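Local coordinates for insecticidal crystal protein Cry35Ab1 (Bacillus thuringiensis, PDB 4JP0) that forms one half of a binary insecticidal toxin that, together with Cry34Ab1, kills western corn rootworm, probably by attacking the larval midgut epithelium, at residues S31-N36 and D41-K46; N73-N78 and N106-T111. All coordinates share one frame; numbering follows the deposited sequence. Where two conformers were deposited one is given.

Interaction 1. Residues S31-N36 and D41-K46; sequences SLMNKN and DDYNLK
The ring of Tyr43 has the side chain of Met33 laid over one face, with CG standing 3.9 Å above the ring plane and SD and CE continuing across the same face. CG makes a CH-pi contact, 4.0 Å from the ring centroid. SD, 24° off the ring normal, makes a Met-aromatic contact and lies 3.8 Å from Tyr43 CZ. Met33 CE lies 3.7 Å from Tyr43 CE1. The chain can follow the ring because it bends at chi2 (-67°) and chi3 (-63°), which an unbranched thioether does easily. Ser31 OG approaches Tyr43 CE2 obliquely at 4.3 Å. Between the two segments runs strand 18-22 of the beta-trefoil, ricin B-type lectin domain, its backbone hydrogen-bonded to Ser31 and Met33 on one side and to Asn44 on the other. Met33 and Tyr43 therefore meet over Ala20, whose small side chain both touch, while Tyr22 packs edge-to-face with the Tyr43 ring. Asn34, just after strand 31-33, and Asn44, at the break in strand 43-52, each make an Asx turn. Asn36 N meets Asn34 OD1 in plane on a lone pair at 2.8 Å, whereas Lys46 N, 3.0 Å from Asn44 OD1, lies above the plane of that amide, whose ND2 donates back to Lys46 O.

Interaction 2. Residues N73-N78 and N106-T111; sequences NNDKIN and NGKVLT
Lys108 reaches across to Asp75 in the beta-trefoil domain, where the hairpin turn between strands 69-73 and 76-80 faces segment 106-111, which leads into strand 109-112. From CB its chain runs extended beyond CG, a shape that carries the ammonium to the turn; CD and CE both pass 3.6 Å from Asp75 OD1, and NZ ends 2.9 Å from that oxygen in a salt bridge. NZ meets OD1 on its syn side, 18° out of the carboxylate plane. NZ also donates to a water that in turn donates to Asp75 OD2, so the lysine serves both carboxylate oxygens, one directly and one through solvent. In the type I' turn from Asn73 to Lys76 both central residues, Asn74 and Asp75, take positive phi, which asparagine and aspartate tolerate better than most residues. Further along the strands the chemistry turns apolar: Ile77 CG1 touches Leu110 CD1 at 4.2 Å, and both lie buried against Trp70, where apolar side chains need no polar partner. Asn106 shapes the other segment by an Asx turn, its OD1 accepting from Lys108 N. A second water's link to Asp75 OD1, at 2.5 Å, is unusually short and so less certain; that water accepts from Asn106 ND2 at 2.8 Å.

Overall arrangement
Both contacts belong to the ricin B-type lectin domain, at one end of a long monomer, with centres about 19 Å apart and no touch between them. They hold different elements: interaction 1 joins strand 31-33 to strand 43-52 across strand 18-22 of one sheet, whereas interaction 2 joins two separate two-stranded antiparallel sheets, 69-73/76-80 and 109-112/121-124. Interaction 1 lies at the surface and relies on a thioether against an aromatic face. Interaction 2 is graded, a hydrated ion pair at its outer, partly exposed end giving way to buried aliphatic packing within the domain. Val30, just before the first segment of interaction 1, packs on Ile77 of interaction 2, a short route between the two.

Interaction 1. Residues S31-N36 and D41-K46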
loop_
_atom_site.group_PDB
_atom_site.type_symbol
_atom_site.label_atom_id
_atom_site.label_comp_id
_atom_site.label_asym_id
_atom_site.label_seq_id
_atom_site.Cartn_x
_atom_site.Cartn_y
_atom_site.Cartn_z
ATOM N N SER A 31 -17.419 0.964 -28.283
ATOM C CA SER A 31 -17.640 1.384 -29.673
ATOM C C SER A 31 -17.428 2.883 -29.799
ATOM O O SER A 31 -17.052 3.536 -28.847
ATOM C CB SER A 31 -19.080 1.082 -30.104
ATOM O OG SER A 31 -19.986 1.753 -29.183
ATOM N N LEU A 32 -17.699 3.426 -30.974
ATOM C CA LEU A 32 -17.603 4.861 -31.188
ATOM C C LEU A 32 -18.973 5.394 -31.537
ATOM O O LEU A 32 -19.590 4.942 -32.511
ATOM C CB LEU A 32 -16.604 5.195 -32.316
ATOM C CG LEU A 32 -15.132 4.880 -31.992
ATOM C CD1 LEU A 32 -14.168 5.171 -33.181
ATOM C CD2 LEU A 32 -14.708 5.672 -30.736
ATOM N N MET A 33 -19.414 6.422 -30.806
ATOM C CA MET A 33 -20.768 6.963 -30.986
ATOM C C MET A 33 -20.697 8.443 -31.241
ATOM O O MET A 33 -19.792 9.114 -30.721
ATOM C CB MET A 33 -21.597 6.771 -29.700
ATOM C CG MET A 33 -21.949 5.306 -29.406
ATOM S SD MET A 33 -23.103 4.671 -30.670
ATOM C CE MET A 33 -24.479 5.770 -30.344
ATOM N N ASN A 34 -21.692 8.962 -31.977
ATOM C CA ASN A 34 -21.831 10.402 -32.178
ATOM C C ASN A 34 -22.521 10.990 -30.944
ATOM O O ASN A 34 -23.520 10.440 -30.479
ATOM C CB ASN A 34 -22.649 10.712 -33.429
ATOM C CG ASN A 34 -22.658 12.190 -33.750
ATOM O OD1 ASN A 34 -22.989 13.009 -32.913
ATOM N ND2 ASN A 34 -22.262 12.536 -34.967
ATOM N N LYS A 35 -21.991 12.081 -30.402
ATOM C CA LYS A 35 -22.519 12.578 -29.132
ATOM C C LYS A 35 -23.922 13.094 -29.263
ATOM O O LYS A 35 -24.584 13.319 -28.248
ATOM C CB LYS A 35 -21.593 13.599 -28.444
ATOM C CG LYS A 35 -21.421 14.911 -29.188
ATOM C CD LYS A 35 -20.164 15.639 -28.632
ATOM C CE LYS A 35 -19.859 16.942 -29.354
ATOM N NZ LYS A 35 -18.756 17.713 -28.657
ATOM N N ASN A 36 -24.409 13.212 -30.493
ATOM C CA ASN A 36 -25.789 13.665 -30.699
ATOM C C ASN A 36 -26.686 12.565 -31.274
ATOM O O ASN A 36 -27.742 12.805 -31.867
ATOM C CB ASN A 36 -25.810 14.936 -31.555
ATOM C CG ASN A 36 -25.166 16.120 -30.843
ATOM O OD1 ASN A 36 -25.599 16.515 -29.761
ATOM N ND2 ASN A 36 -24.111 16.675 -31.431
ATOM N N ASP A 41 -28.089 8.732 -24.704
ATOM C CA ASP A 41 -28.343 8.592 -23.274
ATOM C C ASP A 41 -28.319 7.139 -22.773
ATOM O O ASP A 41 -28.317 6.906 -21.581
ATOM C CB ASP A 41 -29.652 9.290 -22.901
ATOM C CG ASP A 41 -29.541 10.803 -22.968
ATOM O OD1 ASP A 41 -30.600 11.467 -23.030
ATOM O OD2 ASP A 41 -28.449 11.417 -22.967
ATOM N N ASP A 42 -28.279 6.167 -23.669
ATOM C CA ASP A 42 -28.157 4.746 -23.274
ATOM C C ASP A 42 -26.699 4.273 -23.245
ATOM O O ASP A 42 -26.404 3.078 -23.041
ATOM C CB ASP A 42 -28.923 3.865 -24.252
ATOM C CG ASP A 42 -30.417 4.152 -24.253
ATOM O OD1 ASP A 42 -31.008 4.363 -23.182
ATOM O OD2 ASP A 42 -31.082 4.159 -25.292
ATOM N N TYR A 43 -25.782 5.200 -23.461
ATOM C CA TYR A 43 -24.363 4.840 -23.431
ATOM C C TYR A 43 -23.622 5.623 -22.367
ATOM O O TYR A 43 -24.052 6.706 -21.973
ATOM C CB TYR A 43 -23.703 5.192 -24.753
ATOM C CG TYR A 43 -24.179 4.343 -25.900
ATOM C CD1 TYR A 43 -25.405 4.595 -26.504
ATOM C CD2 TYR A 43 -23.426 3.251 -26.343
ATOM C CE1 TYR A 43 -25.865 3.810 -27.561
ATOM C CE2 TYR A 43 -23.889 2.443 -27.421
ATOM C CZ TYR A 43 -25.104 2.745 -28.018
ATOM O OH TYR A 43 -25.582 1.977 -29.066
ATOM N N ASN A 44 -22.477 5.095 -21.958
ATOM C CA ASN A 44 -21.555 5.829 -21.121
ATOM C C ASN A 44 -20.388 6.330 -21.967
ATOM O O ASN A 44 -19.787 5.530 -22.679
ATOM C CB ASN A 44 -20.948 4.925 -20.046
ATOM C CG ASN A 44 -19.831 5.621 -19.298
ATOM O OD1 ASN A 44 -20.035 6.703 -18.786
ATOM N ND2 ASN A 44 -18.608 5.040 -19.311
ATOM N N LEU A 45 -20.063 7.620 -21.870
ATOM C CA LEU A 45 -18.882 8.177 -22.547
ATOM C C LEU A 45 -17.800 8.631 -21.570
ATOM O O LEU A 45 -16.823 9.256 -21.996
ATOM C CB LEU A 45 -19.270 9.420 -23.372
ATOM C CG LEU A 45 -20.480 9.338 -24.296
ATOM C CD1 LEU A 45 -20.679 10.618 -25.120
ATOM C CD2 LEU A 45 -20.327 8.156 -25.189
ATOM N N LYS A 46 -17.949 8.300 -20.282
ATOM C CA LYS A 46 -17.089 8.871 -19.239
ATOM C C LYS A 46 -16.091 7.850 -18.775
ATOM O O LYS A 46 -16.489 6.763 -18.388
ATOM C CB LYS A 46 -17.915 9.333 -18.035
ATOM C CG LYS A 46 -18.788 10.569 -18.326
ATOM C CD LYS A 46 -19.548 11.022 -17.086
ATOM C CE LYS A 46 -20.539 12.137 -17.428
ATOM N NZ LYS A 46 -21.134 12.757 -16.199
#

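Interaction 2. Residues N73-N78 and N106-T111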
loop_
_atom_site.group_PDB
_atom_site.type_symbol
_atom_site.label_atom_id
_atom_site.label_comp_id
_atom_site.label_asym_id
_atom_site.label_seq_id
_atom_site.Cartn_x
_atom_site.Cartn_y
_atom_site.Cartn_z
ATOM N N ASN A 73 -9.393 -8.094 -26.062
ATOM C CA ASN A 73 -9.520 -9.508 -26.429
ATOM C C ASN A 73 -9.540 -9.587 -27.940
ATOM O O ASN A 73 -10.399 -8.985 -28.567
ATOM C CB ASN A 73 -10.827 -10.069 -25.939
ATOM C CG ASN A 73 -10.882 -10.244 -24.457
ATOM O OD1 ASN A 73 -11.858 -9.814 -23.799
ATOM N ND2 ASN A 73 -9.879 -10.933 -23.901
ATOM N N ASN A 74 -8.589 -10.295 -28.529
ATOM C CA ASN A 74 -8.594 -10.433 -29.988
ATOM C C ASN A 74 -8.801 -9.117 -30.745
ATOM O O ASN A 74 -9.658 -9.002 -31.616
ATOM C CB ASN A 74 -9.656 -11.467 -30.374
ATOM C CG ASN A 74 -9.368 -12.852 -29.763
ATOM O OD1 ASN A 74 -8.248 -13.347 -29.862
ATOM N ND2 ASN A 74 -10.372 -13.467 -29.132
ATOM N N ASP A 75 -8.025 -8.112 -30.355
ATOM C CA ASP A 75 -8.007 -6.799 -31.010
ATOM C C ASP A 75 -9.234 -5.967 -30.821
ATOM O O ASP A 75 -9.339 -4.906 -31.420
ATOM C CB ASP A 75 -7.721 -6.921 -32.509
ATOM C CG ASP A 75 -6.427 -7.659 -32.786
ATOM O OD1 ASP A 75 -5.413 -7.437 -32.110
ATOM O OD2 ASP A 75 -6.462 -8.570 -33.767
ATOM N N LYS A 76 -10.175 -6.452 -30.016
ATOM C CA LYS A 76 -11.376 -5.671 -29.749
ATOM C C LYS A 76 -11.290 -5.217 -28.308
ATOM O O LYS A 76 -10.527 -5.802 -27.534
ATOM C CB LYS A 76 -12.616 -6.536 -29.973
ATOM C CG LYS A 76 -12.752 -7.008 -31.418
ATOM C CD LYS A 76 -13.690 -8.190 -31.589
ATOM C CE LYS A 76 -13.046 -9.548 -31.344
ATOM N NZ LYS A 76 -12.168 -10.001 -32.456
ATOM N N ILE A 77 -12.055 -4.188 -27.933
ATOM C CA ILE A 77 -12.013 -3.705 -26.574
ATOM C C ILE A 77 -13.394 -3.860 -25.977
ATOM O O ILE A 77 -14.396 -3.496 -26.613
ATOM C CB ILE A 77 -11.680 -2.180 -26.494
ATOM C CG1 ILE A 77 -10.395 -1.822 -27.252
ATOM C CG2 ILE A 77 -11.595 -1.795 -25.037
ATOM C CD1 ILE A 77 -9.231 -2.691 -26.884
ATOM N N ASN A 78 -13.449 -4.391 -24.768
ATOM C CA ASN A 78 -14.666 -4.384 -24.008
ATOM C C ASN A 78 -14.304 -3.942 -22.598
ATOM O O ASN A 78 -13.156 -3.548 -22.355
ATOM C CB ASN A 78 -15.359 -5.782 -24.026
ATOM C CG ASN A 78 -14.619 -6.794 -23.203
ATOM O OD1 ASN A 78 -13.527 -6.526 -22.717
ATOM N ND2 ASN A 78 -15.221 -7.971 -23.013
ATOM N N ASN A 106 0.065 -4.843 -25.324
ATOM C CA ASN A 106 0.493 -5.737 -26.384
ATOM C C ASN A 106 1.189 -5.026 -27.559
ATOM O O ASN A 106 1.572 -5.663 -28.538
ATOM C CB ASN A 106 -0.661 -6.628 -26.860
ATOM C CG ASN A 106 -1.650 -5.907 -27.721
ATOM O OD1 ASN A 106 -1.486 -4.724 -28.044
ATOM N ND2 ASN A 106 -2.705 -6.614 -28.105
ATOM N N GLY A 107 1.327 -3.709 -27.451
ATOM C CA GLY A 107 2.021 -2.929 -28.444
ATOM C C GLY A 107 1.174 -2.343 -29.573
ATOM O O GLY A 107 1.652 -1.461 -30.327
ATOM N N LYS A 108 -0.048 -2.837 -29.735
ATOM C CA LYS A 108 -0.947 -2.293 -30.766
ATOM C C LYS A 108 -1.601 -1.015 -30.259
ATOM O O LYS A 108 -1.579 -0.753 -29.056
ATOM C CB LYS A 108 -2.017 -3.315 -31.155
ATOM C CG LYS A 108 -1.366 -4.611 -31.697
ATOM C CD LYS A 108 -2.363 -5.607 -32.292
ATOM C CE LYS A 108 -1.847 -7.044 -32.191
ATOM N NZ LYS A 108 -2.721 -8.011 -32.919
ATOM N N VAL A 109 -2.219 -0.252 -31.161
ATOM C CA VAL A 109 -2.760 1.039 -30.766
ATOM C C VAL A 109 -4.216 1.139 -31.158
ATOM O O VAL A 109 -4.661 0.510 -32.122
ATOM C CB VAL A 109 -1.937 2.228 -31.367
ATOM C CG1 VAL A 109 -0.432 2.182 -30.961
ATOM C CG2 VAL A 109 -2.066 2.276 -32.937
ATOM N N LEU A 110 -4.953 1.949 -30.402
ATOM C CA LEU A 110 -6.382 2.164 -30.628
ATOM C C LEU A 110 -6.583 2.798 -32.004
ATOM O O LEU A 110 -5.984 3.843 -32.317
ATOM C CB LEU A 110 -6.886 3.146 -29.577
ATOM C CG LEU A 110 -8.326 3.057 -29.150
ATOM C CD1 LEU A 110 -8.496 1.676 -28.468
ATOM C CD2 LEU A 110 -8.714 4.243 -28.203
ATOM N N THR A 111 -7.444 2.182 -32.809
ATOM C CA THR A 111 -7.687 2.610 -34.182
ATOM C C THR A 111 -9.188 2.627 -34.546
ATOM O O THR A 111 -9.896 1.622 -34.372
ATOM C CB THR A 111 -6.979 1.612 -35.074
ATOM O OG1 THR A 111 -5.585 1.564 -34.699
ATOM C CG2 THR A 111 -6.962 2.068 -36.502
HETATM O O HOH W 1 -3.974 -7.618 -35.175
HETATM O O HOH W 2 -4.911 -6.605 -29.804
#